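Local coordinates for putative NAD(P)H-dependent FMN-containing oxidoreductase YwqN (Bacillus subtilis, PDB 1RLI), which is a putative NAD(P)H-dependent oxidoreductase of the SsuE family that probably uses FMN as its cofactor, at residues 37-42 and 87-92; 33-38 and 66-71; 17-22 and 121-126. One frame throughout, in Å; residues are numbered along the deposited sequence.

The chain is a flavodoxin-like alpha/beta fold, and all three contacts set a helix against its sheet. From the N terminus, strand 6-10 leads to helix 18-27, whose first turn opens contact 3. Strand 33-41 follows and serves two contacts in turn: residues 33-38 meet helix 62-70 in contact 2, and residues 37-42 meet helix 88-95 in contact 1. L37 and Q38 belong to both ranges. Contact 2 closes the shorter loop, and contact 1 closes a longer one from the same strand. Contact 3 closes last, when strand 117-124 comes back to helix 18-27. Both other contacts are nested inside its loop.

Contact 1 of 3, residues 37-42 and 87-92; sequences LQKYPI and SGTLKL
L37 packs on T89 where strand 33-41 of the flavodoxin-like fold runs past the first turn of helix 88-95. The two side chains meet at their roots, with L37 CB 3.7 Å from T89 CB. L37 then reaches along the helix. Its CG lies anti to the carbonyl carbon (chi1 -62°), and the extended chi2 sends CD1 to the backbone, 3.6 Å from T89 O. The same methyl touches L90 CD1 at 3.9 Å. L90 in turn packs on F77 and T79 of strand 74-80, which joins the helix start to the sheet.

T89 splits its two branches between different partners. With chi1 at 55°, OG1 sits between the backbone N and the carbonyl carbon. The methyl CG2, anti to the carbonyl carbon, is directed at the next residues of the strand, between Q38 O and K39 CB (3.8 Å from the latter). The K39 and T89 side chains cross at about a right angle. K39 runs on past the methyl with an extended chain, and it makes a cation-pi contact with F55. An alanine in place of T89 is likely to leave the bridging water without its helix partner and to open a gap beside K39 CB.

At the helix start, S87 is the N-cap. Its OG accepts from L90 N at 3.1 Å and also bonds to G11 O. Across the contact, one water joins strand and helix: it donates to L37 O at 2.9 Å and accepts from T89 OG1 at 2.7 Å.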
ATOM      1  N   LEU D  37     -12.718  20.256 -13.181  1.00 20.26           N
ATOM      2  CA  LEU D  37     -11.653  21.104 -12.672  1.00 20.33           C
ATOM      3  C   LEU D  37     -10.956  21.713 -13.882  1.00 21.68           C
ATOM      4  O   LEU D  37     -10.376  21.013 -14.694  1.00 22.70           O
ATOM      5  CB  LEU D  37     -10.680  20.275 -11.827  1.00 19.11           C
ATOM      6  CG  LEU D  37     -11.367  19.653 -10.600  1.00 19.19           C
ATOM      7  CD1 LEU D  37     -10.371  18.806  -9.817  1.00 17.52           C
ATOM      8  CD2 LEU D  37     -11.926  20.746  -9.703  1.00 21.53           C
ATOM      9  N   GLN D  38     -11.033  23.031 -13.982  1.00 22.36           N
ATOM     10  CA  GLN D  38     -10.469  23.771 -15.101  1.00 25.47           C
ATOM     11  C   GLN D  38      -8.948  23.728 -15.189  1.00 25.33           C
ATOM     12  O   GLN D  38      -8.258  23.640 -14.175  1.00 24.29           O
ATOM     13  CB  GLN D  38     -10.935  25.228 -14.993  1.00 30.96           C
ATOM     14  CG  GLN D  38     -11.377  25.878 -16.294  1.00 41.32           C
ATOM     15  CD  GLN D  38     -11.969  27.269 -16.071  1.00 44.49           C
ATOM     16  OE1 GLN D  38     -12.430  27.923 -17.010  1.00 50.65           O
ATOM     17  NE2 GLN D  38     -11.958  27.723 -14.822  1.00 46.59           N
ATOM     18  N   LYS D  39      -8.432  23.753 -16.418  1.00 26.87           N
ATOM     19  CA  LYS D  39      -6.991  23.799 -16.645  1.00 27.58           C
ATOM     20  C   LYS D  39      -6.758  24.585 -17.924  1.00 30.25           C
ATOM     21  O   LYS D  39      -7.559  24.532 -18.864  1.00 27.86           O
ATOM     22  CB  LYS D  39      -6.356  22.402 -16.715  1.00 27.81           C
ATOM     23  CG  LYS D  39      -6.831  21.475 -17.800  1.00 28.61           C
ATOM     24  CD  LYS D  39      -6.269  20.077 -17.539  1.00 27.95           C
ATOM     25  CE  LYS D  39      -6.636  19.099 -18.638  1.00 31.19           C
ATOM     26  NZ  LYS D  39      -6.212  17.714 -18.298  1.00 36.22           N
ATOM     27  N   TYR D  40      -5.662  25.333 -17.933  1.00 30.81           N
ATOM     28  CA  TYR D  40      -5.322  26.208 -19.042  1.00 34.97           C
ATOM     29  C   TYR D  40      -3.960  25.805 -19.614  1.00 36.15           C
ATOM     30  O   TYR D  40      -3.029  25.504 -18.864  1.00 35.55           O
ATOM     31  CB  TYR D  40      -5.278  27.643 -18.504  1.00 35.98           C
ATOM     32  CG  TYR D  40      -5.346  28.739 -19.533  1.00 37.82           C
ATOM     33  CD1 TYR D  40      -6.543  29.043 -20.181  1.00 40.43           C
ATOM     34  CD2 TYR D  40      -4.211  29.479 -19.862  1.00 40.07           C
ATOM     35  CE1 TYR D  40      -6.607  30.061 -21.138  1.00 41.08           C
ATOM     36  CE2 TYR D  40      -4.263  30.494 -20.814  1.00 41.37           C
ATOM     37  CZ  TYR D  40      -5.463  30.776 -21.449  1.00 41.56           C
ATOM     38  OH  TYR D  40      -5.504  31.755 -22.418  1.00 44.61           O
ATOM     39  N   PRO D  41      -3.830  25.786 -20.947  1.00 36.64           N
ATOM     40  CA  PRO D  41      -2.557  25.412 -21.576  1.00 38.80           C
ATOM     41  C   PRO D  41      -1.425  26.383 -21.221  1.00 39.76           C
ATOM     42  O   PRO D  41      -1.665  27.571 -21.008  1.00 39.64           O
ATOM     43  CB  PRO D  41      -2.891  25.415 -23.070  1.00 38.78           C
ATOM     44  CG  PRO D  41      -3.998  26.446 -23.176  1.00 39.46           C
ATOM     45  CD  PRO D  41      -4.845  26.147 -21.956  1.00 37.93           C
ATOM     46  N   ILE D  42      -0.199  25.875 -21.130  1.00 40.76           N
ATOM     47  CA  ILE D  42       0.945  26.731 -20.811  1.00 42.21           C
ATOM     48  C   ILE D  42       1.948  26.762 -21.958  1.00 42.34           C
ATOM     49  O   ILE D  42       1.711  26.174 -23.012  1.00 43.01           O
ATOM     50  CB  ILE D  42       1.682  26.268 -19.526  1.00 43.62           C
ATOM     51  CG1 ILE D  42       2.080  24.799 -19.640  1.00 44.40           C
ATOM     52  CG2 ILE D  42       0.806  26.497 -18.305  1.00 43.62           C
ATOM     53  CD1 ILE D  42       2.763  24.259 -18.397  1.00 45.26           C
ATOM     54  N   SER D  87      -4.591  13.433 -10.935  1.00 15.90           N
ATOM     55  CA  SER D  87      -4.232  14.478 -11.884  1.00 15.68           C
ATOM     56  C   SER D  87      -3.713  15.735 -11.179  1.00 16.78           C
ATOM     57  O   SER D  87      -3.898  15.904  -9.981  1.00 14.21           O
ATOM     58  CB  SER D  87      -5.453  14.834 -12.745  1.00 16.03           C
ATOM     59  OG  SER D  87      -6.410  15.563 -12.003  1.00 14.25           O
ATOM     60  N   GLY D  88      -3.038  16.608 -11.926  1.00 16.02           N
ATOM     61  CA  GLY D  88      -2.559  17.843 -11.334  1.00 17.47           C
ATOM     62  C   GLY D  88      -3.741  18.665 -10.837  1.00 15.75           C
ATOM     63  O   GLY D  88      -3.680  19.264  -9.759  1.00 17.06           O
ATOM     64  N   THR D  89      -4.829  18.711 -11.603  1.00 14.38           N
ATOM     65  CA  THR D  89      -5.981  19.493 -11.160  1.00 15.97           C
ATOM     66  C   THR D  89      -6.617  18.952  -9.888  1.00 15.83           C
ATOM     67  O   THR D  89      -6.955  19.723  -8.999  1.00 15.16           O
ATOM     68  CB  THR D  89      -7.068  19.594 -12.245  1.00 16.22           C
ATOM     69  OG1 THR D  89      -7.454  18.284 -12.674  1.00 18.06           O
ATOM     70  CG2 THR D  89      -6.545  20.388 -13.448  1.00 15.96           C
ATOM     71  N   LEU D  90      -6.769  17.631  -9.773  1.00 13.80           N
ATOM     72  CA  LEU D  90      -7.397  17.097  -8.563  1.00 14.39           C
ATOM     73  C   LEU D  90      -6.480  17.239  -7.359  1.00 12.88           C
ATOM     74  O   LEU D  90      -6.956  17.470  -6.233  1.00 13.27           O
ATOM     75  CB  LEU D  90      -7.815  15.624  -8.738  1.00 14.69           C
ATOM     76  CG  LEU D  90      -8.609  15.022  -7.560  1.00 14.52           C
ATOM     77  CD1 LEU D  90      -9.876  15.859  -7.287  1.00 15.50           C
ATOM     78  CD2 LEU D  90      -9.012  13.580  -7.874  1.00 14.93           C
ATOM     79  N   LYS D  91      -5.173  17.112  -7.570  1.00 12.53           N
ATOM     80  CA  LYS D  91      -4.204  17.256  -6.466  1.00 11.69           C
ATOM     81  C   LYS D  91      -4.230  18.688  -5.900  1.00 13.89           C
ATOM     82  O   LYS D  91      -4.262  18.871  -4.682  1.00 11.98           O
ATOM     83  CB  LYS D  91      -2.790  16.899  -6.946  1.00 13.69           C
ATOM     84  CG  LYS D  91      -1.657  17.233  -5.975  1.00 14.47           C
ATOM     85  CD  LYS D  91      -1.792  16.484  -4.665  1.00 16.86           C
ATOM     86  CE  LYS D  91      -0.547  16.704  -3.797  1.00 17.68           C
ATOM     87  NZ  LYS D  91      -0.785  16.204  -2.411  1.00 14.81           N
ATOM     88  N   LEU D  92      -4.257  19.706  -6.767  1.00 14.59           N
ATOM     89  CA  LEU D  92      -4.287  21.080  -6.264  1.00 15.93           C
ATOM     90  C   LEU D  92      -5.635  21.387  -5.606  1.00 16.11           C
ATOM     91  O   LEU D  92      -5.707  22.178  -4.649  1.00 15.21           O
ATOM     92  CB  LEU D  92      -3.994  22.086  -7.398  1.00 18.42           C
ATOM     93  CG  LEU D  92      -2.507  22.448  -7.568  1.00 23.86           C
ATOM     94  CD1 LEU D  92      -1.664  21.180  -7.804  1.00 24.88           C
ATOM     95  CD2 LEU D  92      -2.354  23.445  -8.719  1.00 24.68           C
TER
HETATM   96  O   HOH W   1      -9.056  18.417 -14.894  1.00 21.73           O

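Contact 2 of 3, residues 33-38 and 66-71; sequences EHIYLQ and IERILQ
The guanidinium of R68 has the aliphatic chain of I35 over one face and polar groups round its edge. I35 CG1 lies 3.5 Å above the plane, offset toward the rim. The E33 carboxylate and H34 O sit at the edge, near the plane, as does a water. The carboxylate is turned across the guanidinium, with the two planes 87° apart. The salt bridge is thus one-oxygen and crossed, not the coplanar two-oxygen kind. One oxygen, E33 OE2, faces two nitrogens. R68 NH2 donates to it at 2.5 Å, a length so short that its exact value is doubtful. It also takes a weak, bent bond from R68 NE at 2.7 Å.

R68 NH2 also donates to H34 O at 3.0 Å. This bond is fairly straight at the hydrogen (155°), but the donor stands above the carbonyl plane. R68 NH1 reaches the water, which also accepts from Y36 N.

Both charged chains bend to meet. E33 has CG anti to the backbone N (chi1 -163°) and folds at chi2, which brings its carboxylate to the guanidinium edge. R68 folds at chi3. Beside the polar groups, I35 CD1 meets I69 CG1 at 3.8 Å, and these side chains cross at about a right angle. I69 also touches I9, F93 and M113.

Helix 62-70 thus lies on strand 33-41. The axes of 33-36 and 66-70 come within 9.8 Å and run roughly antiparallel, at a marked slant. R68 binds both a carboxylate and a backbone carbonyl, so its guanidinium is probably restrained in rotation. The positive charge of R68, with two N-H groups directed at OE2, would probably keep E33 ionised.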
ATOM      1  N   GLU D  33     -24.476  16.626  -9.929  1.00 27.96           N
ATOM      2  CA  GLU D  33     -23.724  17.868 -10.066  1.00 30.03           C
ATOM      3  C   GLU D  33     -22.418  17.491 -10.766  1.00 29.66           C
ATOM      4  O   GLU D  33     -21.610  16.745 -10.212  1.00 28.91           O
ATOM      5  CB  GLU D  33     -23.427  18.436  -8.674  1.00 32.53           C
ATOM      6  CG  GLU D  33     -23.017  19.882  -8.658  1.00 41.41           C
ATOM      7  CD  GLU D  33     -24.110  20.791  -9.180  1.00 40.95           C
ATOM      8  OE1 GLU D  33     -25.183  20.877  -8.545  1.00 45.00           O
ATOM      9  OE2 GLU D  33     -23.891  21.410 -10.235  1.00 46.31           O
ATOM     10  N   HIS D  34     -22.224  17.985 -11.985  1.00 28.01           N
ATOM     11  CA  HIS D  34     -21.019  17.684 -12.750  1.00 27.51           C
ATOM     12  C   HIS D  34     -19.982  18.792 -12.626  1.00 27.59           C
ATOM     13  O   HIS D  34     -20.135  19.876 -13.185  1.00 28.09           O
ATOM     14  CB  HIS D  34     -21.375  17.462 -14.220  1.00 29.32           C
ATOM     15  CG  HIS D  34     -21.986  16.124 -14.496  1.00 30.10           C
ATOM     16  ND1 HIS D  34     -21.288  15.097 -15.093  1.00 32.19           N
ATOM     17  CD2 HIS D  34     -23.225  15.639 -14.234  1.00 30.80           C
ATOM     18  CE1 HIS D  34     -22.070  14.035 -15.189  1.00 29.88           C
ATOM     19  NE2 HIS D  34     -23.249  14.337 -14.676  1.00 31.75           N
ATOM     20  N   ILE D  35     -18.924  18.511 -11.880  1.00 23.43           N
ATOM     21  CA  ILE D  35     -17.862  19.481 -11.669  1.00 24.43           C
ATOM     22  C   ILE D  35     -16.654  19.105 -12.510  1.00 25.33           C
ATOM     23  O   ILE D  35     -16.224  17.940 -12.544  1.00 25.27           O
ATOM     24  CB  ILE D  35     -17.465  19.527 -10.169  1.00 25.09           C
ATOM     25  CG1 ILE D  35     -18.625  20.107  -9.354  1.00 27.05           C
ATOM     26  CG2 ILE D  35     -16.192  20.345  -9.977  1.00 26.13           C
ATOM     27  CD1 ILE D  35     -18.557  19.792  -7.882  1.00 30.02           C
ATOM     28  N   TYR D  36     -16.115  20.083 -13.221  1.00 23.68           N
ATOM     29  CA  TYR D  36     -14.944  19.838 -14.030  1.00 24.84           C
ATOM     30  C   TYR D  36     -13.885  20.790 -13.520  1.00 24.33           C
ATOM     31  O   TYR D  36     -14.132  21.995 -13.401  1.00 27.15           O
ATOM     32  CB  TYR D  36     -15.256  20.102 -15.499  1.00 28.88           C
ATOM     33  CG  TYR D  36     -16.442  19.313 -15.988  1.00 33.82           C
ATOM     34  CD1 TYR D  36     -17.746  19.769 -15.766  1.00 36.93           C
ATOM     35  CD2 TYR D  36     -16.272  18.109 -16.667  1.00 35.86           C
ATOM     36  CE1 TYR D  36     -18.839  19.049 -16.218  1.00 37.17           C
ATOM     37  CE2 TYR D  36     -17.367  17.379 -17.122  1.00 36.95           C
ATOM     38  CZ  TYR D  36     -18.640  17.858 -16.896  1.00 35.79           C
ATOM     39  OH  TYR D  36     -19.724  17.160 -17.372  1.00 40.23           O
ATOM     40  N   LEU D  37     -12.718  20.256 -13.181  1.00 20.26           N
ATOM     41  CA  LEU D  37     -11.653  21.104 -12.672  1.00 20.33           C
ATOM     42  C   LEU D  37     -10.956  21.713 -13.882  1.00 21.68           C
ATOM     43  O   LEU D  37     -10.376  21.013 -14.694  1.00 22.70           O
ATOM     44  CB  LEU D  37     -10.680  20.275 -11.827  1.00 19.11           C
ATOM     45  CG  LEU D  37     -11.367  19.653 -10.600  1.00 19.19           C
ATOM     46  CD1 LEU D  37     -10.371  18.806  -9.817  1.00 17.52           C
ATOM     47  CD2 LEU D  37     -11.926  20.746  -9.703  1.00 21.53           C
ATOM     48  N   GLN D  38     -11.033  23.031 -13.982  1.00 22.36           N
ATOM     49  CA  GLN D  38     -10.469  23.771 -15.101  1.00 25.47           C
ATOM     50  C   GLN D  38      -8.948  23.728 -15.189  1.00 25.33           C
ATOM     51  O   GLN D  38      -8.258  23.640 -14.175  1.00 24.29           O
ATOM     52  CB  GLN D  38     -10.935  25.228 -14.993  1.00 30.96           C
ATOM     53  CG  GLN D  38     -11.377  25.878 -16.294  1.00 41.32           C
ATOM     54  CD  GLN D  38     -11.969  27.269 -16.071  1.00 44.49           C
ATOM     55  OE1 GLN D  38     -12.430  27.923 -17.010  1.00 50.65           O
ATOM     56  NE2 GLN D  38     -11.958  27.723 -14.822  1.00 46.59           N
ATOM     57  N   ILE D  66     -16.741  24.383  -4.095  1.00 17.82           N
ATOM     58  CA  ILE D  66     -16.927  23.947  -2.722  1.00 19.43           C
ATOM     59  C   ILE D  66     -18.395  24.105  -2.345  1.00 21.54           C
ATOM     60  O   ILE D  66     -18.979  23.238  -1.685  1.00 20.84           O
ATOM     61  CB  ILE D  66     -16.066  24.776  -1.752  1.00 17.44           C
ATOM     62  CG1 ILE D  66     -14.572  24.481  -1.974  1.00 19.54           C
ATOM     63  CG2 ILE D  66     -16.429  24.449  -0.333  1.00 18.48           C
ATOM     64  CD1 ILE D  66     -14.155  22.989  -1.732  1.00 20.69           C
ATOM     65  N   GLU D  67     -18.990  25.226  -2.757  1.00 22.88           N
ATOM     66  CA  GLU D  67     -20.403  25.472  -2.455  1.00 24.01           C
ATOM     67  C   GLU D  67     -21.283  24.344  -2.993  1.00 23.41           C
ATOM     68  O   GLU D  67     -22.185  23.853  -2.308  1.00 25.16           O
ATOM     69  CB  GLU D  67     -20.856  26.798  -3.069  1.00 27.39           C
ATOM     70  CG  GLU D  67     -20.320  28.023  -2.355  1.00 36.51           C
ATOM     71  CD  GLU D  67     -21.075  28.329  -1.070  1.00 42.86           C
ATOM     72  OE1 GLU D  67     -21.811  27.443  -0.583  1.00 46.03           O
ATOM     73  OE2 GLU D  67     -20.925  29.456  -0.543  1.00 46.89           O
ATOM     74  N   ARG D  68     -21.017  23.927  -4.223  1.00 24.84           N
ATOM     75  CA  ARG D  68     -21.806  22.862  -4.831  1.00 26.41           C
ATOM     76  C   ARG D  68     -21.556  21.522  -4.157  1.00 26.56           C
ATOM     77  O   ARG D  68     -22.495  20.764  -3.894  1.00 26.02           O
ATOM     78  CB  ARG D  68     -21.500  22.785  -6.322  1.00 29.65           C
ATOM     79  CG  ARG D  68     -22.033  23.981  -7.068  1.00 33.97           C
ATOM     80  CD  ARG D  68     -21.460  24.059  -8.450  1.00 37.63           C
ATOM     81  NE  ARG D  68     -21.836  22.926  -9.283  1.00 41.62           N
ATOM     82  CZ  ARG D  68     -21.154  22.555 -10.360  1.00 44.93           C
ATOM     83  NH1 ARG D  68     -20.067  23.234 -10.713  1.00 47.34           N
ATOM     84  NH2 ARG D  68     -21.555  21.519 -11.083  1.00 47.22           N
ATOM     85  N   ILE D  69     -20.292  21.231  -3.864  1.00 22.87           N
ATOM     86  CA  ILE D  69     -19.935  19.987  -3.192  1.00 23.93           C
ATOM     87  C   ILE D  69     -20.615  19.856  -1.841  1.00 23.08           C
ATOM     88  O   ILE D  69     -21.041  18.765  -1.446  1.00 23.33           O
ATOM     89  CB  ILE D  69     -18.406  19.905  -2.958  1.00 26.96           C
ATOM     90  CG1 ILE D  69     -17.724  19.450  -4.235  1.00 29.00           C
ATOM     91  CG2 ILE D  69     -18.097  18.978  -1.778  1.00 31.53           C
ATOM     92  CD1 ILE D  69     -16.198  19.495  -4.152  1.00 32.19           C
ATOM     93  N   LEU D  70     -20.706  20.964  -1.118  1.00 21.73           N
ATOM     94  CA  LEU D  70     -21.296  20.921   0.204  1.00 23.82           C
ATOM     95  C   LEU D  70     -22.762  20.531   0.185  1.00 24.86           C
ATOM     96  O   LEU D  70     -23.275  20.007   1.173  1.00 26.97           O
ATOM     97  CB  LEU D  70     -21.080  22.260   0.924  1.00 24.05           C
ATOM     98  CG  LEU D  70     -19.600  22.388   1.329  1.00 23.65           C
ATOM     99  CD1 LEU D  70     -19.308  23.774   1.917  1.00 26.94           C
ATOM    100  CD2 LEU D  70     -19.267  21.297   2.342  1.00 23.94           C
ATOM    101  N   GLN D  71     -23.431  20.753  -0.941  1.00 24.48           N
ATOM    102  CA  GLN D  71     -24.844  20.395  -1.047  1.00 26.79           C
ATOM    103  C   GLN D  71     -25.070  18.932  -1.450  1.00 26.78           C
ATOM    104  O   GLN D  71     -26.213  18.470  -1.486  1.00 26.02           O
ATOM    105  CB  GLN D  71     -25.529  21.304  -2.067  1.00 31.25           C
ATOM    106  CG  GLN D  71     -25.341  22.791  -1.785  1.00 38.87           C
ATOM    107  CD  GLN D  71     -26.130  23.675  -2.735  1.00 42.84           C
ATOM    108  OE1 GLN D  71     -27.362  23.676  -2.718  1.00 47.08           O
ATOM    109  NE2 GLN D  71     -25.424  24.430  -3.570  1.00 45.35           N
TER
HETATM  110  O   HOH W   2     -17.677  22.802 -12.792  1.00 35.56           O

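Contact 3 of 3, residues 17-22 and 121-126; sequences GNTDVL and IAVGGD
L22 holds CG anti to its carbonyl carbon (chi1 -85°), and V123 holds CG2 in the same relation to its own (CG1 is anti to N, chi1 -178°). These settings bring L22 CD1 and V123 CG2 to 3.5 Å, tighter than usual van der Waals contact. I121 adds its CG2 branch, which is anti to the backbone N. That methyl lies 3.6 Å from L22 CB and 3.7 Å from L22 CD1, so the leucine rests on both strand residues. The leucine crosses each of them at a slant. Nearer the helix start, N18 CB touches V123 CG1 at 3.8 Å. The amide of N18 is held elsewhere: OD1 accepts from I164 N. L22 also packs on L171 and A174 of helix 168-175.

I121 and V123 point to the helix, while A122 between them points away, as alternate residues of a strand do. The axes of helix 18-22 and strand 121-124 come within 8.4 Å. G17 is the N-cap of helix 18-27, which follows the loop after strand 6-10. A helix that starts after the first strand and packs on a central parallel sheet is characteristic of the flavodoxin-like fold, in which that loop commonly binds the FMN phosphate.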
ATOM      1  N   GLY D  17     -13.151  11.536 -23.013  1.00 40.42           N
ATOM      2  CA  GLY D  17     -12.146  11.024 -22.103  1.00 38.58           C
ATOM      3  C   GLY D  17     -12.630   9.823 -21.316  1.00 35.45           C
ATOM      4  O   GLY D  17     -13.807   9.732 -20.972  1.00 33.75           O
ATOM      5  N   ASN D  18     -11.714   8.905 -21.022  1.00 33.91           N
ATOM      6  CA  ASN D  18     -12.060   7.699 -20.285  1.00 31.74           C
ATOM      7  C   ASN D  18     -12.671   7.986 -18.932  1.00 30.42           C
ATOM      8  O   ASN D  18     -13.537   7.249 -18.461  1.00 29.17           O
ATOM      9  CB  ASN D  18     -10.831   6.818 -20.114  1.00 32.76           C
ATOM     10  CG  ASN D  18     -10.227   6.422 -21.435  1.00 32.70           C
ATOM     11  OD1 ASN D  18     -10.928   5.945 -22.330  1.00 32.41           O
ATOM     12  ND2 ASN D  18      -8.923   6.617 -21.574  1.00 35.12           N
ATOM     13  N   THR D  19     -12.206   9.057 -18.302  1.00 31.64           N
ATOM     14  CA  THR D  19     -12.701   9.448 -17.003  1.00 31.91           C
ATOM     15  C   THR D  19     -14.162   9.875 -17.091  1.00 30.58           C
ATOM     16  O   THR D  19     -14.984   9.484 -16.260  1.00 27.31           O
ATOM     17  CB  THR D  19     -11.842  10.598 -16.430  1.00 35.36           C
ATOM     18  OG1 THR D  19     -10.539  10.090 -16.100  1.00 37.66           O
ATOM     19  CG2 THR D  19     -12.484  11.185 -15.206  1.00 35.99           C
ATOM     20  N   ASP D  20     -14.478  10.687 -18.095  1.00 30.52           N
ATOM     21  CA  ASP D  20     -15.849  11.156 -18.289  1.00 31.20           C
ATOM     22  C   ASP D  20     -16.783   9.987 -18.546  1.00 27.14           C
ATOM     23  O   ASP D  20     -17.866   9.888 -17.963  1.00 27.90           O
ATOM     24  CB  ASP D  20     -15.935  12.105 -19.486  1.00 34.93           C
ATOM     25  CG  ASP D  20     -15.195  13.401 -19.262  1.00 41.25           C
ATOM     26  OD1 ASP D  20     -15.734  14.456 -19.667  1.00 43.34           O
ATOM     27  OD2 ASP D  20     -14.079  13.371 -18.699  1.00 44.03           O
ATOM     28  N   VAL D  21     -16.351   9.109 -19.439  1.00 27.47           N
ATOM     29  CA  VAL D  21     -17.124   7.935 -19.811  1.00 26.98           C
ATOM     30  C   VAL D  21     -17.443   7.048 -18.611  1.00 24.71           C
ATOM     31  O   VAL D  21     -18.596   6.692 -18.399  1.00 24.98           O
ATOM     32  CB  VAL D  21     -16.374   7.103 -20.884  1.00 27.57           C
ATOM     33  CG1 VAL D  21     -17.096   5.787 -21.134  1.00 30.81           C
ATOM     34  CG2 VAL D  21     -16.267   7.906 -22.183  1.00 29.06           C
ATOM     35  N   LEU D  22     -16.426   6.688 -17.821  1.00 24.57           N
ATOM     36  CA  LEU D  22     -16.664   5.831 -16.670  1.00 24.75           C
ATOM     37  C   LEU D  22     -17.570   6.486 -15.644  1.00 25.69           C
ATOM     38  O   LEU D  22     -18.393   5.818 -15.025  1.00 25.65           O
ATOM     39  CB  LEU D  22     -15.349   5.438 -15.987  1.00 27.29           C
ATOM     40  CG  LEU D  22     -14.606   4.234 -16.556  1.00 28.92           C
ATOM     41  CD1 LEU D  22     -13.370   3.921 -15.708  1.00 28.14           C
ATOM     42  CD2 LEU D  22     -15.550   3.038 -16.568  1.00 25.60           C
ATOM     43  N   ILE D 121     -12.970   6.964  -9.147  1.00 15.85           N
ATOM     44  CA  ILE D 121     -12.882   6.326 -10.467  1.00 17.25           C
ATOM     45  C   ILE D 121     -11.530   6.816 -10.995  1.00 17.39           C
ATOM     46  O   ILE D 121     -11.325   8.024 -11.120  1.00 18.03           O
ATOM     47  CB  ILE D 121     -13.991   6.801 -11.438  1.00 18.37           C
ATOM     48  CG1 ILE D 121     -15.358   6.329 -10.932  1.00 18.20           C
ATOM     49  CG2 ILE D 121     -13.719   6.259 -12.832  1.00 20.33           C
ATOM     50  CD1 ILE D 121     -16.514   6.903 -11.703  1.00 20.76           C
ATOM     51  N   ALA D 122     -10.610   5.896 -11.278  1.00 15.24           N
ATOM     52  CA  ALA D 122      -9.285   6.265 -11.770  1.00 15.76           C
ATOM     53  C   ALA D 122      -8.920   5.402 -12.970  1.00 17.64           C
ATOM     54  O   ALA D 122      -9.098   4.178 -12.959  1.00 17.64           O
ATOM     55  CB  ALA D 122      -8.233   6.100 -10.663  1.00 19.09           C
ATOM     56  N   VAL D 123      -8.413   6.047 -14.003  1.00 17.78           N
ATOM     57  CA  VAL D 123      -8.064   5.336 -15.221  1.00 18.06           C
ATOM     58  C   VAL D 123      -6.616   5.582 -15.563  1.00 20.49           C
ATOM     59  O   VAL D 123      -6.177   6.723 -15.566  1.00 20.08           O
ATOM     60  CB  VAL D 123      -8.938   5.821 -16.406  1.00 21.35           C
ATOM     61  CG1 VAL D 123      -8.589   5.030 -17.667  1.00 21.18           C
ATOM     62  CG2 VAL D 123     -10.407   5.667 -16.066  1.00 23.01           C
ATOM     63  N   GLY D 124      -5.894   4.504 -15.874  1.00 21.27           N
ATOM     64  CA  GLY D 124      -4.485   4.610 -16.220  1.00 24.56           C
ATOM     65  C   GLY D 124      -4.113   3.597 -17.289  1.00 24.95           C
ATOM     66  O   GLY D 124      -4.831   2.621 -17.491  1.00 23.54           O
ATOM     67  N   GLY D 125      -2.982   3.811 -17.962  1.00 26.48           N
ATOM     68  CA  GLY D 125      -2.581   2.890 -19.013  1.00 27.46           C
ATOM     69  C   GLY D 125      -1.446   1.955 -18.661  1.00 29.17           C
ATOM     70  O   GLY D 125      -0.978   1.182 -19.505  1.00 30.42           O
ATOM     71  N   ASP D 126      -1.006   2.002 -17.409  1.00 28.11           N
ATOM     72  CA  ASP D 126       0.107   1.166 -16.964  1.00 26.84           C
ATOM     73  C   ASP D 126      -0.344   0.227 -15.832  1.00 25.41           C
ATOM     74  O   ASP D 126      -0.141   0.544 -14.666  1.00 26.79           O
ATOM     75  CB  ASP D 126       1.238   2.092 -16.488  1.00 28.57           C
ATOM     76  CG  ASP D 126       2.554   1.361 -16.232  1.00 31.14           C
ATOM     77  OD1 ASP D 126       2.619   0.123 -16.392  1.00 30.41           O
ATOM     78  OD2 ASP D 126       3.532   2.053 -15.868  1.00 31.38           O
TER